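Protease (PDB 5Z6O) hydrolyses peptide bonds as a subtilisin-type serine protease of the peptidase S8 family, probably cleaving casein, gelatin and collagen IV. Local coordinates at residues 31-45 and 89-101. Sequence-based numbering, arbitrary orientation.
Sequences TAGEGIVIYGVDTGI and AKKASVVAVKVLG
Lys98 runs out straight, with CG opposite its backbone N (chi1 177°), and its CD lies 3.4 Å from Thr43 O. CG rests beside Gly44, where a side chain would be jammed. The chain carries NZ to Asp64, in a salt bridge, and to the backbone oxygens of Asp66 and Thr68. With an alanine in place of Lys98, Asp64 would probably lose its charged mate, and Thr43 and Gly44 the aliphatic chain alongside. Ile45 has CG1 trans to its carbonyl carbon (chi1 -59°) and an extended chain (chi2 169°). Together these bring CD1 to Val94 CG1 at 3.5 Å and against Ala96 CB; helix 73-82 covers this face. On the other face, Tyr39 CD1 meets Val95 CB at 3.7 Å, the side chains side by side. Tyr39 OH bonds Asp121 of helix 108-124. Backbone bonds join strands 37-42 and 93-98 in parallel. Asp42 O takes Val99 N at 2.9 Å, nearly straight, and Leu100 N at 3.3 Å from above the carbonyl plane. Thr43 N bonds Asp42 OD1 (2.7 Å) on its anti lone pair. Neighbouring parallel strands of a seven-stranded sheet, with Asp42, probably the charge-relay aspartate, ending one of them next to His73, typify the subtilisin fold.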
loop_
_atom_site.group_PDB
_atom_site.type_symbol
_atom_site.label_atom_id
_atom_site.label_comp_id
_atom_site.label_asym_id
_atom_site.label_seq_id
_atom_site.Cartn_x
_atom_site.Cartn_y
_atom_site.Cartn_z
ATOM N N THR A 31 6.178 -14.221 11.440
ATOM C CA THR A 31 5.494 -14.712 10.231
ATOM C C THR A 31 5.676 -13.730 9.071
ATOM O O THR A 31 5.861 -14.149 7.921
ATOM C CB THR A 31 4.005 -14.965 10.472
ATOM O OG1 THR A 31 3.427 -13.853 11.148
ATOM C CG2 THR A 31 3.788 -16.254 11.296
ATOM N N ALA A 32 5.605 -12.423 9.362
ATOM C CA ALA A 32 6.079 -11.366 8.456
ATOM C C ALA A 32 5.442 -11.427 7.071
ATOM O O ALA A 32 6.077 -11.061 6.087
ATOM C CB ALA A 32 7.614 -11.410 8.331
ATOM N N GLY A 33 4.174 -11.832 6.980
ATOM C CA GLY A 33 3.505 -11.853 5.702
ATOM C C GLY A 33 3.928 -12.971 4.780
ATOM O O GLY A 33 3.583 -12.945 3.604
ATOM N N GLU A 34 4.643 -13.973 5.267
ATOM C CA GLU A 34 5.132 -15.013 4.372
ATOM C C GLU A 34 3.981 -15.752 3.709
ATOM O O GLU A 34 2.958 -16.015 4.334
ATOM C CB GLU A 34 5.999 -16.025 5.154
ATOM C CG GLU A 34 6.753 -17.007 4.245
ATOM C CD GLU A 34 7.880 -17.746 4.983
ATOM O OE1 GLU A 34 7.615 -18.304 6.068
ATOM O OE2 GLU A 34 9.024 -17.747 4.480
ATOM N N GLY A 35 4.141 -16.056 2.430
ATOM C CA GLY A 35 3.127 -16.779 1.704
ATOM C C GLY A 35 2.024 -15.933 1.123
ATOM O O GLY A 35 1.129 -16.475 0.455
ATOM N N ILE A 36 2.045 -14.624 1.353
ATOM C CA ILE A 36 1.054 -13.715 0.776
ATOM C C ILE A 36 1.658 -13.020 -0.437
ATOM O O ILE A 36 2.799 -12.566 -0.386
ATOM C CB ILE A 36 0.595 -12.669 1.800
ATOM C CG1 ILE A 36 0.112 -13.354 3.070
ATOM C CG2 ILE A 36 -0.542 -11.821 1.184
ATOM C CD1 ILE A 36 -1.077 -14.317 2.820
ATOM N N VAL A 37 0.877 -12.889 -1.517
ATOM C CA VAL A 37 1.315 -12.214 -2.738
ATOM C C VAL A 37 0.772 -10.793 -2.730
ATOM O O VAL A 37 -0.429 -10.581 -2.486
ATOM C CB VAL A 37 0.829 -12.970 -3.985
ATOM C CG1 VAL A 37 1.259 -12.227 -5.247
ATOM C CG2 VAL A 37 1.370 -14.404 -3.953
ATOM N N ILE A 38 1.639 -9.824 -2.991
ATOM C CA ILE A 38 1.262 -8.420 -3.106
ATOM C C ILE A 38 1.480 -7.984 -4.547
ATOM O O ILE A 38 2.616 -8.001 -5.040
ATOM C CB ILE A 38 2.084 -7.534 -2.164
ATOM C CG1 ILE A 38 1.840 -7.916 -0.697
ATOM C CG2 ILE A 38 1.679 -6.087 -2.370
ATOM C CD1 ILE A 38 2.874 -7.285 0.290
ATOM N N TYR A 39 0.420 -7.512 -5.202
ATOM C CA TYR A 39 0.558 -6.965 -6.547
ATOM C C TYR A 39 0.760 -5.460 -6.462
ATOM O O TYR A 39 -0.112 -4.748 -5.968
ATOM C CB TYR A 39 -0.690 -7.263 -7.378
ATOM C CG TYR A 39 -0.896 -8.739 -7.590
ATOM C CD1 TYR A 39 -0.272 -9.396 -8.661
ATOM C CD2 TYR A 39 -1.728 -9.479 -6.731
ATOM C CE1 TYR A 39 -0.452 -10.742 -8.879
ATOM C CE2 TYR A 39 -1.900 -10.852 -6.930
ATOM C CZ TYR A 39 -1.261 -11.462 -8.014
ATOM O OH TYR A 39 -1.446 -12.801 -8.215
ATOM N N GLY A 40 1.880 -4.979 -6.987
ATOM C CA GLY A 40 2.170 -3.556 -7.032
ATOM C C GLY A 40 1.768 -2.997 -8.375
ATOM O O GLY A 40 2.409 -3.288 -9.389
ATOM N N VAL A 41 0.682 -2.227 -8.414
ATOM C CA VAL A 41 0.125 -1.722 -9.669
ATOM C C VAL A 41 0.600 -0.281 -9.814
ATOM O O VAL A 41 0.042 0.637 -9.192
ATOM C CB VAL A 41 -1.408 -1.820 -9.666
ATOM C CG1 VAL A 41 -1.995 -1.264 -10.950
ATOM C CG2 VAL A 41 -1.870 -3.279 -9.458
ATOM N N ASP A 42 1.649 -0.057 -10.611
ATOM C CA ASP A 42 2.389 1.197 -10.515
ATOM C C ASP A 42 3.306 1.354 -11.727
ATOM O O ASP A 42 2.988 0.837 -12.806
ATOM C CB ASP A 42 3.174 1.209 -9.193
ATOM C CG ASP A 42 3.384 2.585 -8.638
ATOM O OD1 ASP A 42 3.960 3.435 -9.355
ATOM O OD2 ASP A 42 3.003 2.800 -7.461
ATOM N N THR A 43 4.443 2.041 -11.560
ATOM C CA THR A 43 5.391 2.245 -12.650
ATOM C C THR A 43 6.333 1.060 -12.906
ATOM O O THR A 43 7.274 1.205 -13.704
ATOM C CB THR A 43 6.229 3.494 -12.393
ATOM O OG1 THR A 43 7.063 3.326 -11.239
ATOM C CG2 THR A 43 5.349 4.712 -12.182
ATOM N N GLY A 44 6.124 -0.086 -12.272
ATOM C CA GLY A 44 7.089 -1.167 -12.317
ATOM C C GLY A 44 7.960 -1.204 -11.075
ATOM O O GLY A 44 7.946 -0.310 -10.238
ATOM N N ILE A 45 8.719 -2.291 -10.942
ATOM C CA ILE A 45 9.570 -2.505 -9.776
ATOM C C ILE A 45 10.954 -2.908 -10.246
ATOM O O ILE A 45 11.083 -3.764 -11.130
ATOM C CB ILE A 45 9.018 -3.612 -8.869
ATOM C CG1 ILE A 45 7.625 -3.278 -8.369
ATOM C CG2 ILE A 45 9.963 -3.859 -7.678
ATOM C CD1 ILE A 45 6.982 -4.495 -7.690
ATOM N N ALA A 89 5.884 -5.948 5.476
ATOM C CA ALA A 89 5.691 -7.399 5.429
ATOM C C ALA A 89 6.935 -7.974 4.772
ATOM O O ALA A 89 6.984 -8.167 3.552
ATOM C CB ALA A 89 4.409 -7.788 4.662
ATOM N N LYS A 90 7.945 -8.258 5.601
ATOM C CA LYS A 90 9.295 -8.485 5.109
ATOM C C LYS A 90 9.497 -9.855 4.467
ATOM O O LYS A 90 10.577 -10.087 3.931
ATOM C CB LYS A 90 10.292 -8.303 6.254
ATOM C CG LYS A 90 10.278 -6.858 6.796
ATOM C CD LYS A 90 11.374 -6.616 7.800
ATOM C CE LYS A 90 11.143 -5.273 8.453
ATOM N NZ LYS A 90 11.553 -4.127 7.619
ATOM N N LYS A 91 8.512 -10.748 4.502
ATOM C CA LYS A 91 8.618 -12.062 3.833
ATOM C C LYS A 91 7.561 -12.280 2.772
ATOM O O LYS A 91 7.508 -13.367 2.185
ATOM C CB LYS A 91 8.539 -13.207 4.869
ATOM C CG LYS A 91 9.777 -13.228 5.755
ATOM C CD LYS A 91 9.720 -14.370 6.751
ATOM C CE LYS A 91 11.091 -14.625 7.363
ATOM N NZ LYS A 91 10.923 -15.652 8.448
ATOM N N ALA A 92 6.744 -11.273 2.487
ATOM C CA ALA A 92 5.713 -11.402 1.457
ATOM C C ALA A 92 6.366 -11.522 0.086
ATOM O O ALA A 92 7.527 -11.141 -0.114
ATOM C CB ALA A 92 4.757 -10.189 1.493
ATOM N N SER A 93 5.610 -12.086 -0.863
ATOM C CA SER A 93 5.990 -12.075 -2.271
ATOM C C SER A 93 5.418 -10.835 -2.949
ATOM O O SER A 93 4.323 -10.381 -2.613
ATOM C CB SER A 93 5.468 -13.312 -2.997
ATOM O OG SER A 93 5.922 -14.503 -2.381
ATOM N N VAL A 94 6.162 -10.304 -3.925
ATOM C CA VAL A 94 5.803 -9.054 -4.596
ATOM C C VAL A 94 5.792 -9.291 -6.096
ATOM O O VAL A 94 6.724 -9.900 -6.622
ATOM C CB VAL A 94 6.794 -7.925 -4.264
ATOM C CG1 VAL A 94 6.384 -6.666 -4.966
ATOM C CG2 VAL A 94 6.797 -7.700 -2.834
ATOM N N VAL A 95 4.756 -8.794 -6.787
ATOM C CA VAL A 95 4.615 -8.987 -8.222
ATOM C C VAL A 95 4.461 -7.617 -8.877
ATOM O O VAL A 95 3.563 -6.848 -8.520
ATOM C CB VAL A 95 3.423 -9.896 -8.565
ATOM C CG1 VAL A 95 3.329 -10.066 -10.057
ATOM C CG2 VAL A 95 3.595 -11.269 -7.925
ATOM N N ALA A 96 5.341 -7.304 -9.832
ATOM C CA ALA A 96 5.276 -6.010 -10.494
ATOM C C ALA A 96 4.187 -6.039 -11.546
ATOM O O ALA A 96 4.213 -6.894 -12.441
ATOM C CB ALA A 96 6.605 -5.684 -11.176
ATOM N N VAL A 97 3.244 -5.104 -11.465
ATOM C CA VAL A 97 2.276 -4.903 -12.532
ATOM C C VAL A 97 2.494 -3.483 -13.046
ATOM O O VAL A 97 2.020 -2.511 -12.451
ATOM C CB VAL A 97 0.834 -5.121 -12.055
ATOM C CG1 VAL A 97 -0.142 -4.920 -13.217
ATOM C CG2 VAL A 97 0.658 -6.532 -11.420
ATOM N N LYS A 98 3.203 -3.337 -14.155
ATOM C CA LYS A 98 3.568 -2.013 -14.643
ATOM C C LYS A 98 2.449 -1.492 -15.542
ATOM O O LYS A 98 2.177 -2.082 -16.603
ATOM C CB LYS A 98 4.882 -2.054 -15.416
ATOM C CG LYS A 98 5.243 -0.694 -15.982
ATOM C CD LYS A 98 6.702 -0.650 -16.523
ATOM C CE LYS A 98 6.849 0.556 -17.396
ATOM N NZ LYS A 98 8.293 0.669 -17.799
ATOM N N VAL A 99 1.802 -0.391 -15.129
ATOM C CA VAL A 99 0.656 0.155 -15.870
ATOM C C VAL A 99 0.872 1.632 -16.171
ATOM O O VAL A 99 0.075 2.255 -16.886
ATOM C CB VAL A 99 -0.663 -0.038 -15.105
ATOM C CG1 VAL A 99 -0.963 -1.522 -14.828
ATOM C CG2 VAL A 99 -0.638 0.779 -13.802
ATOM N N LEU A 100 1.933 2.210 -15.614
ATOM C CA LEU A 100 2.303 3.600 -15.840
ATOM C C LEU A 100 3.711 3.668 -16.419
ATOM O O LEU A 100 4.577 2.873 -16.055
ATOM C CB LEU A 100 2.302 4.401 -14.538
ATOM C CG LEU A 100 1.077 4.268 -13.626
ATOM C CD1 LEU A 100 1.368 4.993 -12.309
ATOM C CD2 LEU A 100 -0.130 4.846 -14.321
ATOM N N GLY A 101 3.946 4.665 -17.275
ATOM C CA GLY A 101 5.215 4.836 -17.947
ATOM C C GLY A 101 6.240 5.543 -17.082
ATOM O O GLY A 101 6.023 5.835 -15.903
HETATM O O HOH W 1 11.180 -18.151 6.229
HETATM O O HOH W 2 6.238 -15.175 0.519
HETATM O O HOH W 3 8.332 2.996 -15.483
#